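Local coordinates for protein alpha-fucosidase (Bifidobacterium bifidum, PDB 2EAB) that probably hydrolyses alpha-1,2-linked L-fucose from glycans, as the catalytic part of a longer 1,2-alpha-L-fucosidase, at residues A[510-515]-A[533-538]; A[246-251]-A[274-279]; A[861-866]-A[888-893]; A[396-401]-A[411-416]; A[552-557]-A[652-657]. All blocks are in the same frame, centred on the assembly; numbering follows the deposited sequence.

Contact 1 of 5, residues A[510-515]-A[533-538]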
# COMPACT_ATOMS: atom_id res chain seq x y z
N TRP A 510 9.37 1.35 10.23
CA TRP A 510 7.96 1.40 9.89
C TRP A 510 7.55 0.35 8.86
O TRP A 510 6.61 -0.41 9.09
CB TRP A 510 7.57 2.80 9.43
CG TRP A 510 6.09 3.06 9.42
CD1 TRP A 510 5.08 2.17 9.68
CD2 TRP A 510 5.47 4.29 9.12
NE1 TRP A 510 3.86 2.79 9.57
CE2 TRP A 510 4.07 4.10 9.21
CE3 TRP A 510 5.96 5.56 8.76
CZ2 TRP A 510 3.16 5.13 8.98
CZ3 TRP A 510 5.06 6.59 8.54
CH2 TRP A 510 3.67 6.37 8.64
N ILE A 511 8.25 0.29 7.72
CA ILE A 511 7.89 -0.70 6.71
C ILE A 511 8.08 -2.13 7.23
O ILE A 511 7.38 -3.04 6.81
CB ILE A 511 8.63 -0.46 5.36
CG1 ILE A 511 7.86 -1.09 4.20
CG2 ILE A 511 10.07 -0.96 5.42
CD1 ILE A 511 6.51 -0.43 3.90
N LEU A 512 9.01 -2.31 8.17
CA LEU A 512 9.15 -3.61 8.83
C LEU A 512 7.91 -4.04 9.60
O LEU A 512 7.69 -5.24 9.80
CB LEU A 512 10.39 -3.67 9.71
CG LEU A 512 11.71 -3.76 8.94
CD1 LEU A 512 12.89 -3.50 9.87
CD2 LEU A 512 11.88 -5.10 8.23
N GLN A 513 7.09 -3.08 10.03
CA GLN A 513 5.80 -3.45 10.62
C GLN A 513 4.93 -4.20 9.62
O GLN A 513 4.37 -5.24 9.95
CB GLN A 513 5.04 -2.24 11.14
CG GLN A 513 5.63 -1.61 12.39
CD GLN A 513 4.70 -0.62 13.04
OE1 GLN A 513 3.51 -0.88 13.19
NE2 GLN A 513 5.24 0.51 13.47
N ASN A 514 4.82 -3.66 8.41
CA ASN A 514 4.03 -4.32 7.37
C ASN A 514 4.56 -5.72 7.08
O ASN A 514 3.80 -6.65 6.84
CB ASN A 514 4.05 -3.52 6.06
CG ASN A 514 3.35 -2.18 6.17
OD1 ASN A 514 2.21 -2.02 5.73
ND2 ASN A 514 4.05 -1.20 6.71
N VAL A 515 5.89 -5.84 7.10
CA VAL A 515 6.55 -7.12 6.86
C VAL A 515 6.24 -8.11 7.98
O VAL A 515 5.84 -9.25 7.71
CB VAL A 515 8.08 -6.94 6.66
CG1 VAL A 515 8.77 -8.28 6.57
CG2 VAL A 515 8.35 -6.13 5.40
N ALA A 533 15.02 -12.35 10.44
CA ALA A 533 16.30 -11.91 9.90
C ALA A 533 16.33 -10.39 9.68
O ALA A 533 17.27 -9.72 10.08
CB ALA A 533 16.64 -12.67 8.61
N LEU A 534 15.28 -9.86 9.06
CA LEU A 534 15.18 -8.42 8.83
C LEU A 534 15.16 -7.62 10.12
O LEU A 534 15.86 -6.61 10.25
CB LEU A 534 13.95 -8.09 7.99
CG LEU A 534 14.02 -8.45 6.51
CD1 LEU A 534 12.63 -8.47 5.89
CD2 LEU A 534 14.93 -7.49 5.75
N LEU A 535 14.35 -8.08 11.07
CA LEU A 535 14.19 -7.38 12.34
C LEU A 535 15.44 -7.43 13.19
O LEU A 535 15.77 -6.47 13.87
CB LEU A 535 13.00 -7.93 13.12
CG LEU A 535 11.63 -7.49 12.61
CD1 LEU A 535 10.54 -8.40 13.13
CD2 LEU A 535 11.35 -6.04 12.99
N LYS A 536 16.14 -8.57 13.14
CA LYS A 536 17.36 -8.76 13.91
C LYS A 536 18.40 -7.70 13.51
O LYS A 536 18.98 -7.03 14.36
CB LYS A 536 17.91 -10.16 13.66
CG LYS A 536 19.23 -10.46 14.35
CD LYS A 536 19.72 -11.86 13.97
CE LYS A 536 21.10 -12.14 14.54
NZ LYS A 536 21.59 -13.51 14.20
N GLU A 537 18.62 -7.54 12.20
CA GLU A 537 19.64 -6.62 11.74
C GLU A 537 19.24 -5.16 11.92
O GLU A 537 20.08 -4.34 12.27
CB GLU A 537 20.07 -6.92 10.30
CG GLU A 537 21.09 -5.94 9.75
CD GLU A 537 21.84 -6.44 8.53
OE1 GLU A 537 21.78 -7.65 8.18
OE2 GLU A 537 22.54 -5.61 7.92
N GLU A 538 17.97 -4.82 11.69
CA GLU A 538 17.55 -3.43 11.91
C GLU A 538 17.53 -3.06 13.39
O GLU A 538 17.84 -1.93 13.76
CB GLU A 538 16.22 -3.12 11.22
CG GLU A 538 15.89 -1.62 11.16
CD GLU A 538 16.78 -0.82 10.22
OE1 GLU A 538 17.60 -1.45 9.51
OE2 GLU A 538 16.66 0.43 10.19
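Leu512 reaches out from helix 510-515 and spreads its two methyl branches over helix 533-538. CD2 rests on Leu534, 3.6 Å from its CB. CD1 goes the other way, to Glu538, and lies 3.6 Å from its CB, so it meets the aliphatic part of that residue. The stem of Leu512 is touched too: its CB lies 4.2 Å from CD2 of Leu535. Val515, one turn further on, is the other residue of its helix to touch across. Its CG1 sits anti to the backbone N (chi1 173°) and meets CD1 of Leu534 at 3.9 Å, the two side chains crossing at about a right angle. No hydrogen bond joins the segments. Their axes stay 10.7 Å apart and run nearly antiparallel, at 158°. Val448 of helix 442-450 touches both Leu512 and Val515, and Met586 of helix 577-596 packs on Glu538. This is an antiparallel helical hairpin, made by helices 507-520 and 525-546, as in the (alpha/alpha)6 barrel of family 95 catalytic domains.

Contact 2 of 5, residues A[246-251]-A[274-279]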
# COMPACT_ATOMS: atom_id res chain seq x y z
N ILE A 246 2.24 -7.49 -29.62
CA ILE A 246 0.82 -7.74 -29.78
C ILE A 246 0.65 -8.77 -30.88
O ILE A 246 1.02 -8.53 -32.04
CB ILE A 246 0.01 -6.46 -30.13
CG1 ILE A 246 0.24 -5.37 -29.08
CG2 ILE A 246 -1.48 -6.81 -30.31
CD1 ILE A 246 -0.59 -4.10 -29.28
N LYS A 247 0.10 -9.92 -30.51
CA LYS A 247 -0.20 -10.99 -31.45
C LYS A 247 -1.70 -10.97 -31.74
O LYS A 247 -2.52 -11.07 -30.83
CB LYS A 247 0.22 -12.34 -30.86
CG LYS A 247 0.03 -13.54 -31.78
CD LYS A 247 0.41 -14.82 -31.07
CE LYS A 247 0.31 -16.03 -31.98
NZ LYS A 247 1.32 -16.01 -33.08
N VAL A 248 -2.05 -10.82 -33.02
CA VAL A 248 -3.44 -10.68 -33.44
C VAL A 248 -3.94 -12.01 -34.02
O VAL A 248 -3.42 -12.50 -35.02
CB VAL A 248 -3.61 -9.54 -34.48
CG1 VAL A 248 -5.07 -9.37 -34.87
CG2 VAL A 248 -3.05 -8.23 -33.94
N VAL A 249 -4.95 -12.59 -33.37
CA VAL A 249 -5.49 -13.89 -33.78
C VAL A 249 -6.94 -13.76 -34.26
O VAL A 249 -7.84 -13.48 -33.47
CB VAL A 249 -5.38 -14.94 -32.65
CG1 VAL A 249 -5.81 -16.32 -33.14
CG2 VAL A 249 -3.96 -15.00 -32.10
N LEU A 250 -7.14 -13.96 -35.56
CA LEU A 250 -8.47 -13.91 -36.16
C LEU A 250 -9.24 -15.19 -35.86
O LEU A 250 -8.69 -16.29 -35.98
CB LEU A 250 -8.37 -13.75 -37.68
CG LEU A 250 -7.60 -12.59 -38.31
CD1 LEU A 250 -7.41 -12.84 -39.80
CD2 LEU A 250 -8.30 -11.26 -38.08
N ASP A 251 -10.51 -15.05 -35.48
CA ASP A 251 -11.40 -16.20 -35.31
C ASP A 251 -11.57 -16.96 -36.61
O ASP A 251 -11.83 -16.36 -37.66
CB ASP A 251 -12.78 -15.76 -34.81
CG ASP A 251 -12.87 -15.71 -33.29
OD1 ASP A 251 -11.82 -15.55 -32.62
OD2 ASP A 251 -13.99 -15.83 -32.78
N VAL A 274 -11.85 -11.11 -33.00
CA VAL A 274 -10.41 -11.27 -32.88
C VAL A 274 -9.98 -11.30 -31.41
O VAL A 274 -10.64 -10.71 -30.55
CB VAL A 274 -9.61 -10.15 -33.61
CG1 VAL A 274 -9.93 -10.11 -35.10
CG2 VAL A 274 -9.86 -8.79 -32.98
N THR A 275 -8.89 -12.01 -31.13
CA THR A 275 -8.25 -11.96 -29.82
C THR A 275 -6.84 -11.41 -29.99
O THR A 275 -6.07 -11.90 -30.82
CB THR A 275 -8.20 -13.34 -29.14
OG1 THR A 275 -9.51 -13.92 -29.14
CG2 THR A 275 -7.70 -13.22 -27.69
N LEU A 276 -6.53 -10.39 -29.20
CA LEU A 276 -5.18 -9.84 -29.13
C LEU A 276 -4.51 -10.37 -27.87
O LEU A 276 -5.09 -10.34 -26.79
CB LEU A 276 -5.22 -8.32 -29.08
CG LEU A 276 -5.24 -7.52 -30.39
CD1 LEU A 276 -6.33 -7.97 -31.36
CD2 LEU A 276 -5.37 -6.04 -30.09
N TYR A 277 -3.29 -10.87 -28.03
CA TYR A 277 -2.45 -11.25 -26.90
C TYR A 277 -1.30 -10.27 -26.81
O TYR A 277 -0.54 -10.09 -27.77
CB TYR A 277 -1.94 -12.68 -27.06
CG TYR A 277 -3.05 -13.71 -27.04
CD1 TYR A 277 -3.59 -14.16 -25.84
CD2 TYR A 277 -3.58 -14.22 -28.23
CE1 TYR A 277 -4.62 -15.09 -25.81
CE2 TYR A 277 -4.61 -15.15 -28.22
CZ TYR A 277 -5.12 -15.59 -27.00
OH TYR A 277 -6.14 -16.51 -26.98
N ILE A 278 -1.19 -9.63 -25.65
CA ILE A 278 -0.24 -8.55 -25.44
C ILE A 278 0.68 -8.91 -24.28
O ILE A 278 0.21 -9.23 -23.19
CB ILE A 278 -0.96 -7.21 -25.14
CG1 ILE A 278 -1.92 -6.85 -26.29
CG2 ILE A 278 0.06 -6.09 -24.91
CD1 ILE A 278 -3.29 -6.41 -25.82
N ALA A 279 1.99 -8.86 -24.53
CA ALA A 279 2.96 -9.09 -23.47
C ALA A 279 4.05 -8.03 -23.52
O ALA A 279 4.27 -7.40 -24.55
CB ALA A 279 3.57 -10.48 -23.60
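Ile246, Val274 and Tyr277 give up the most surface in this pairing of two antiparallel strands of a beta sandwich. Strands 241-250 and 273-282 are neighbours in one large sheet of the N-terminal domain. Ile246 faces the inside of the sandwich. Its CG1 lies alongside CG1 of Ile278, 3.8 Å away, with both side chains pointing the same way. With CG1 beside the backbone N (chi1 -56°), CG2 stands anti to that N and meets CG of Leu276 at 3.8 Å. Val274 stands on this same inner face at the far end of the pair. It also packs on Leu203, Phe205 and Val268 of the opposing sheet. Tyr277 is on the outer face, which helix 297-314 covers through Ala311. Its backbone exchanges two hydrogen bonds with Lys247: Lys247 N to Tyr277 O is 2.8 Å and Tyr277 N to Lys247 O is 2.9 Å. Val249 and Thr275 form the next such pair. The ammonium of Lys247 turns away to a salt bridge with Asp227. Across the strands, CG2 of Val249 touches the Tyr277 ring at its edge, in plane, 3.9 Å from CE2, while CD2 of Leu250 meets CG1 of Val274 at 3.6 Å.

Contact 3 of 5, residues A[861-866]-A[888-893]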
# COMPACT_ATOMS: atom_id res chain seq x y z
N VAL A 861 -20.27 -20.24 22.64
CA VAL A 861 -19.49 -20.76 21.52
C VAL A 861 -19.88 -22.21 21.21
O VAL A 861 -19.99 -23.04 22.11
CB VAL A 861 -17.97 -20.69 21.81
CG1 VAL A 861 -17.15 -21.11 20.58
CG2 VAL A 861 -17.56 -19.29 22.26
N LYS A 862 -20.09 -22.49 19.92
CA LYS A 862 -20.38 -23.84 19.47
C LYS A 862 -19.49 -24.25 18.30
O LYS A 862 -19.02 -23.41 17.53
CB LYS A 862 -21.86 -23.97 19.07
CG LYS A 862 -22.83 -23.81 20.24
CD LYS A 862 -24.28 -23.95 19.78
CE LYS A 862 -25.25 -23.55 20.88
NZ LYS A 862 -26.67 -23.69 20.45
N ASN A 863 -19.24 -25.55 18.21
CA ASN A 863 -18.63 -26.16 17.04
C ASN A 863 -19.73 -27.00 16.40
O ASN A 863 -19.97 -28.14 16.81
CB ASN A 863 -17.42 -27.01 17.44
CG ASN A 863 -16.84 -27.80 16.27
OD1 ASN A 863 -17.22 -27.61 15.11
ND2 ASN A 863 -15.91 -28.70 16.58
N GLY A 864 -20.42 -26.41 15.43
CA GLY A 864 -21.63 -27.01 14.88
C GLY A 864 -22.71 -27.04 15.96
O GLY A 864 -23.13 -26.00 16.46
N ASP A 865 -23.13 -28.25 16.32
CA ASP A 865 -24.13 -28.45 17.37
C ASP A 865 -23.48 -28.69 18.74
O ASP A 865 -24.16 -28.68 19.77
CB ASP A 865 -25.06 -29.62 17.03
CG ASP A 865 -25.81 -29.42 15.72
OD1 ASP A 865 -26.06 -28.25 15.33
OD2 ASP A 865 -26.17 -30.43 15.08
N THR A 866 -22.16 -28.89 18.75
CA THR A 866 -21.43 -29.22 19.97
C THR A 866 -21.00 -27.97 20.74
O THR A 866 -20.37 -27.07 20.19
CB THR A 866 -20.18 -30.09 19.65
OG1 THR A 866 -20.58 -31.23 18.86
CG2 THR A 866 -19.51 -30.59 20.92
N ALA A 888 -7.04 -26.23 14.22
CA ALA A 888 -6.89 -25.77 12.84
C ALA A 888 -7.88 -26.47 11.92
O ALA A 888 -7.99 -27.71 11.95
CB ALA A 888 -5.47 -26.00 12.36
N GLY A 889 -8.61 -25.69 11.13
CA GLY A 889 -9.60 -26.21 10.19
C GLY A 889 -11.03 -26.12 10.68
O GLY A 889 -11.97 -26.31 9.90
N THR A 890 -11.21 -25.80 11.96
CA THR A 890 -12.54 -25.77 12.57
C THR A 890 -13.11 -24.35 12.63
O THR A 890 -12.39 -23.39 12.92
CB THR A 890 -12.53 -26.42 13.97
OG1 THR A 890 -12.01 -27.75 13.87
CG2 THR A 890 -13.93 -26.48 14.58
N THR A 891 -14.40 -24.23 12.32
CA THR A 891 -15.13 -22.97 12.45
C THR A 891 -16.03 -23.02 13.69
O THR A 891 -16.79 -23.97 13.90
CB THR A 891 -15.95 -22.65 11.18
OG1 THR A 891 -15.06 -22.46 10.08
CG2 THR A 891 -16.78 -21.38 11.36
N TYR A 892 -15.92 -21.96 14.50
CA TYR A 892 -16.67 -21.82 15.74
C TYR A 892 -17.73 -20.75 15.54
O TYR A 892 -17.46 -19.69 14.97
CB TYR A 892 -15.72 -21.47 16.89
CG TYR A 892 -14.66 -22.52 17.03
CD1 TYR A 892 -14.85 -23.61 17.89
CD2 TYR A 892 -13.50 -22.48 16.27
CE1 TYR A 892 -13.90 -24.60 18.00
CE2 TYR A 892 -12.54 -23.48 16.37
CZ TYR A 892 -12.74 -24.53 17.24
OH TYR A 892 -11.80 -25.52 17.33
N THR A 893 -18.94 -21.05 16.00
CA THR A 893 -20.05 -20.14 15.85
C THR A 893 -20.41 -19.54 17.21
O THR A 893 -20.63 -20.27 18.18
CB THR A 893 -21.26 -20.84 15.20
OG1 THR A 893 -20.85 -21.44 13.96
CG2 THR A 893 -22.38 -19.85 14.92
O HOH W 1 -19.58 -23.94 13.99
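Lys862 and Thr893 pair through two backbone hydrogen bonds. Thr893 N gives to Lys862 O at 2.8 Å, and Lys862 N returns a bond to Thr893 O at 2.9 Å. Beyond this antiparallel hydrogen-bonded pair the strands part, and one water bridges the gap. It accepts from Gly864 N at 3.0 Å and donates to Thr891 O at 2.8 Å. A third hydrogen bond, 2.8 Å long, links it to OG1 of Thr893, so three residues hold it. Gly864 belongs to a type II' turn from Asn863 to Thr866, which reverses the chain at the end of strand 859-863. Packing fills in around these bonds. The amide of Asn863 meets CG2 of Thr890, with OD1 3.5 Å from that methyl. CG of Asn863 is anti to the backbone N (chi1 174°), which carries the amide across to the threonine. The same CG2 of Thr890 lies over one face of the Tyr892 ring, offset toward the rim. CG1 of Val861 touches CB of Tyr892 at 4.0 Å. The hydroxyl of Tyr892 bonds to the backbone N of Thr887. In the C-terminal domain, strand 890-896 lies between strands 859-863 and 833-841 of an antiparallel sheet. Val861 and Tyr892 meet Phe884 of strand 880-884, which belongs to another sheet, and Thr893 packs on Glu836 and Arg838.

Contact 4 of 5, residues A[396-401]-A[411-416]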
# COMPACT_ATOMS: atom_id res chain seq x y z
N ASN A 396 3.45 0.79 -6.26
CA ASN A 396 4.06 2.11 -6.07
C ASN A 396 2.98 3.15 -5.74
O ASN A 396 1.85 2.78 -5.39
CB ASN A 396 4.97 2.49 -7.26
CG ASN A 396 4.22 2.60 -8.58
OD1 ASN A 396 3.15 3.19 -8.66
ND2 ASN A 396 4.83 2.06 -9.64
N LEU A 397 3.31 4.44 -5.81
CA LEU A 397 2.34 5.48 -5.47
C LEU A 397 1.07 5.42 -6.32
O LEU A 397 0.04 5.99 -5.94
CB LEU A 397 2.95 6.88 -5.60
CG LEU A 397 3.88 7.38 -4.51
CD1 LEU A 397 4.41 8.75 -4.89
CD2 LEU A 397 3.16 7.46 -3.16
N GLN A 398 1.15 4.74 -7.46
CA GLN A 398 0.03 4.62 -8.39
C GLN A 398 -0.32 3.16 -8.68
O GLN A 398 -1.03 2.86 -9.65
CB GLN A 398 0.32 5.40 -9.68
CG GLN A 398 0.44 6.89 -9.41
CD GLN A 398 0.69 7.75 -10.63
OE1 GLN A 398 0.36 7.38 -11.76
NE2 GLN A 398 1.26 8.93 -10.41
N GLY A 399 0.14 2.26 -7.82
CA GLY A 399 -0.06 0.83 -8.01
C GLY A 399 0.90 0.37 -9.09
O GLY A 399 2.08 0.13 -8.82
N ILE A 400 0.37 0.24 -10.30
CA ILE A 400 1.18 0.08 -11.51
C ILE A 400 0.70 0.98 -12.65
O ILE A 400 1.24 0.91 -13.76
CB ILE A 400 1.20 -1.40 -12.04
CG1 ILE A 400 -0.22 -1.92 -12.35
CG2 ILE A 400 1.99 -2.31 -11.12
CD1 ILE A 400 -0.23 -3.23 -13.11
N TRP A 401 -0.29 1.84 -12.40
CA TRP A 401 -1.00 2.55 -13.47
C TRP A 401 -0.58 4.01 -13.56
O TRP A 401 -0.68 4.74 -12.59
CB TRP A 401 -2.52 2.44 -13.27
CG TRP A 401 -2.99 1.02 -13.26
CD1 TRP A 401 -3.20 0.23 -14.34
CD2 TRP A 401 -3.28 0.22 -12.10
NE1 TRP A 401 -3.61 -1.03 -13.95
CE2 TRP A 401 -3.66 -1.06 -12.58
CE3 TRP A 401 -3.25 0.45 -10.72
CZ2 TRP A 401 -4.02 -2.11 -11.72
CZ3 TRP A 401 -3.60 -0.59 -9.87
CH2 TRP A 401 -3.98 -1.85 -10.37
N GLY A 411 10.01 15.12 -11.97
CA GLY A 411 9.86 15.63 -13.33
C GLY A 411 8.41 15.63 -13.78
O GLY A 411 7.59 16.37 -13.23
N ASN A 412 8.09 14.81 -14.77
CA ASN A 412 6.75 14.80 -15.37
C ASN A 412 5.72 13.99 -14.59
O ASN A 412 4.52 14.07 -14.88
CB ASN A 412 6.81 14.26 -16.80
CG ASN A 412 7.58 15.16 -17.75
OD1 ASN A 412 7.72 16.37 -17.51
ND2 ASN A 412 8.07 14.58 -18.83
N THR A 413 6.19 13.20 -13.63
CA THR A 413 5.32 12.29 -12.88
C THR A 413 5.38 12.68 -11.41
O THR A 413 6.47 12.78 -10.86
CB THR A 413 5.76 10.84 -13.11
OG1 THR A 413 5.55 10.52 -14.49
CG2 THR A 413 4.98 9.87 -12.23
N PRO A 414 4.21 12.90 -10.77
CA PRO A 414 4.22 13.43 -9.41
C PRO A 414 4.88 12.46 -8.44
O PRO A 414 4.51 11.28 -8.38
CB PRO A 414 2.73 13.60 -9.08
CG PRO A 414 2.03 12.65 -10.00
CD PRO A 414 2.84 12.65 -11.26
N TRP A 415 5.88 12.96 -7.72
CA TRP A 415 6.67 12.15 -6.79
C TRP A 415 7.25 10.91 -7.46
O TRP A 415 7.52 9.90 -6.80
CB TRP A 415 5.87 11.77 -5.53
CG TRP A 415 5.25 12.93 -4.83
CD1 TRP A 415 5.87 13.83 -4.02
CD2 TRP A 415 3.87 13.31 -4.86
NE1 TRP A 415 4.96 14.76 -3.55
CE2 TRP A 415 3.72 14.46 -4.06
CE3 TRP A 415 2.74 12.78 -5.50
CZ2 TRP A 415 2.49 15.10 -3.87
CZ3 TRP A 415 1.51 13.43 -5.32
CH2 TRP A 415 1.40 14.57 -4.51
N GLY A 416 7.44 10.99 -8.78
CA GLY A 416 8.00 9.89 -9.56
C GLY A 416 7.19 8.61 -9.59
O GLY A 416 7.68 7.59 -10.07
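Leu397 and Trp415 make the main apolar contact between these two loop segments. CD1 of Leu397 comes within 3.4 Å of CB of Trp415, and the side chains cross at about a right angle. CG of Leu397 is anti to the carbonyl carbon (chi1 -77°), which aims the branch at the foot of the tryptophan. The other packing contact is made by Gln398. Its extended side chain lays its amide end against CG of Pro414, again crossing at about a right angle, with the methyl of Thr413 close by. Hydrogen bonds act within each segment and do not cross between them. Asn396 OD1 accepts from Gln398 N at 2.8 Å, in the carbonyl plane, which makes an Asx turn. A type I turn from Asn396 to Gly399 overlaps it, closed by Gly399 N to Asn396 O at 3.0 Å. In segment 411-416, Gly416 N bonds to Thr413 O at 2.9 Å. Ser417 OG is a second partner of Asn396 OD1. Aromatic contacts extend outward: His420 and His761 both meet the Trp415 ring edge-to-face. Gln398 and Trp401 both pack on Trp47, and Trp401 also touches Ser386. These are irregular loops of the catalytic domain near a calcium site: a bound calcium ion lies about 11 Å from the Gln398 side chain, with Ser386 among its ligands.

Contact 5 of 5, residues A[552-557]-A[652-657]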
# COMPACT_ATOMS: atom_id res chain seq x y z
N SER A 552 19.05 16.99 28.17
CA SER A 552 18.05 17.52 29.09
C SER A 552 16.72 17.92 28.45
O SER A 552 15.69 17.92 29.12
CB SER A 552 18.62 18.70 29.89
OG SER A 552 19.06 19.73 29.02
N SER A 553 16.72 18.23 27.15
CA SER A 553 15.49 18.67 26.50
C SER A 553 14.45 17.56 26.35
O SER A 553 13.26 17.85 26.19
CB SER A 553 15.77 19.33 25.14
OG SER A 553 16.07 18.36 24.14
N SER A 554 14.89 16.31 26.40
CA SER A 554 13.99 15.17 26.22
C SER A 554 13.87 14.24 27.43
O SER A 554 13.36 13.13 27.32
CB SER A 554 14.33 14.40 24.94
OG SER A 554 13.97 15.17 23.80
N GLY A 555 14.33 14.72 28.59
CA GLY A 555 14.14 14.00 29.84
C GLY A 555 15.06 12.81 30.00
O GLY A 555 16.16 12.77 29.45
N ASP A 556 14.58 11.82 30.76
CA ASP A 556 15.35 10.64 31.09
C ASP A 556 14.87 9.46 30.27
O ASP A 556 13.92 8.77 30.64
CB ASP A 556 15.23 10.35 32.60
CG ASP A 556 16.20 9.28 33.07
OD1 ASP A 556 16.91 8.66 32.25
OD2 ASP A 556 16.26 9.05 34.30
N ARG A 557 15.53 9.23 29.14
CA ARG A 557 15.13 8.18 28.19
C ARG A 557 16.19 8.02 27.13
O ARG A 557 17.01 8.91 26.92
CB ARG A 557 13.79 8.52 27.52
CG ARG A 557 13.70 9.94 26.96
CD ARG A 557 12.55 10.13 25.97
NE ARG A 557 11.23 9.77 26.51
CZ ARG A 557 10.49 10.55 27.29
NH1 ARG A 557 10.94 11.74 27.68
NH2 ARG A 557 9.31 10.12 27.70
N GLU A 652 3.99 15.48 20.95
CA GLU A 652 4.67 15.23 19.69
C GLU A 652 6.19 15.34 19.86
O GLU A 652 6.95 14.64 19.19
CB GLU A 652 4.12 16.16 18.59
CG GLU A 652 4.76 15.95 17.22
CD GLU A 652 3.95 16.50 16.05
OE1 GLU A 652 2.90 17.14 16.26
OE2 GLU A 652 4.39 16.29 14.90
N TRP A 653 6.61 16.20 20.79
CA TRP A 653 8.02 16.36 21.16
C TRP A 653 8.18 16.23 22.66
O TRP A 653 7.27 16.59 23.42
CB TRP A 653 8.56 17.73 20.73
CG TRP A 653 8.46 17.96 19.26
CD1 TRP A 653 9.37 17.60 18.31
CD2 TRP A 653 7.38 18.59 18.57
NE1 TRP A 653 8.92 17.97 17.06
CE2 TRP A 653 7.70 18.59 17.20
CE3 TRP A 653 6.17 19.17 18.99
CZ2 TRP A 653 6.86 19.14 16.23
CZ3 TRP A 653 5.34 19.72 18.03
CH2 TRP A 653 5.68 19.70 16.67
N TYR A 654 9.33 15.74 23.10
CA TYR A 654 9.54 15.52 24.54
C TYR A 654 9.75 16.80 25.34
O TYR A 654 9.64 16.78 26.57
CB TYR A 654 10.62 14.45 24.78
CG TYR A 654 10.19 13.14 24.18
CD1 TYR A 654 9.04 12.50 24.65
CD2 TYR A 654 10.87 12.58 23.10
CE1 TYR A 654 8.59 11.33 24.07
CE2 TYR A 654 10.43 11.40 22.52
CZ TYR A 654 9.29 10.78 23.00
OH TYR A 654 8.85 9.62 22.41
N PHE A 655 10.03 17.91 24.66
CA PHE A 655 10.08 19.21 25.34
C PHE A 655 8.71 19.92 25.45
O PHE A 655 8.62 21.02 26.00
CB PHE A 655 11.16 20.15 24.75
CG PHE A 655 11.05 20.42 23.26
CD1 PHE A 655 9.83 20.67 22.64
CD2 PHE A 655 12.21 20.49 22.50
CE1 PHE A 655 9.76 20.94 21.27
CE2 PHE A 655 12.16 20.76 21.13
CZ PHE A 655 10.93 20.99 20.52
N GLU A 656 7.67 19.28 24.93
CA GLU A 656 6.33 19.85 24.89
C GLU A 656 5.68 19.90 26.28
O GLU A 656 5.90 19.02 27.11
CB GLU A 656 5.47 19.02 23.94
CG GLU A 656 4.05 19.51 23.68
CD GLU A 656 3.36 18.69 22.61
OE1 GLU A 656 2.12 18.55 22.66
OE2 GLU A 656 4.06 18.17 21.70
N GLY A 657 4.90 20.95 26.53
CA GLY A 657 4.08 21.05 27.74
C GLY A 657 2.63 20.97 27.33
O GLY A 657 2.10 19.87 27.09
O HOH W 2 12.47 17.31 22.78
O HOH W 3 9.69 14.51 28.38
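Arg557 lies flat on the ring of Tyr654, and this stack is the tight part of the contact. The guanidinium and ring centres are 4.0 Å apart and the planes differ by 14°. CZ of Arg557 is 4.0 Å from the ring centroid, a cation-pi contact over the face; its nearest ring atom is CD1, at 3.6 Å. CD of Arg557 adds a CH-pi contact, 4.1 Å from the ring centroid and 9° off the normal. The arginine side chain bends at chi3 (55°), which brings the guanidinium back over the ring. NH1 of Arg557 donates to Ser554 O at 2.8 Å, with that oxygen in the guanidinium plane. NH2 forms a salt bridge with Glu643. These partners fix the rotation of the flat group. Ser554 meets Tyr654 from another side, its OG at the ring edge and 3.6 Å from CB. That hydroxyl also bonds to Asp574 O. CB of Phe655 comes 3.4 Å from Ser553 O. The looser part relies on water. One water accepts from Arg557 NH1 and donates to Tyr654 O at 2.9 Å. Another donates to Ser554 OG and is weakly bonded to Phe655 N. Direct hydrogen bonds between the segments are absent, and Gly555 and Asp556 turn out to solvent. This is a cation-pi stack joining two loops at the periphery of the catalytic domain, with Tyr654 OH hydrogen-bonded to Pro641 O.

Along the chain the order is contact 2, contact 4, contact 1, contact 5 and contact 3, each closing before the next opens. Contact 2 belongs to the N-terminal beta sandwich, and contact 3 to the C-terminal sheet domain; their centres are 50 Å apart. Contacts 1, 4 and 5 share the catalytic domain. Contact 1 joins two of its helices, while contacts 4 and 5 join loops, with centres 25 Å and 27 Å from contact 1. None of the five touches another. Contact 4 is also the nearest to contact 2, about 12 Å between closest atoms. Contacts 2 and 5, with centres 65 Å apart, lie on opposite sides of the centre of this long three-domain chain.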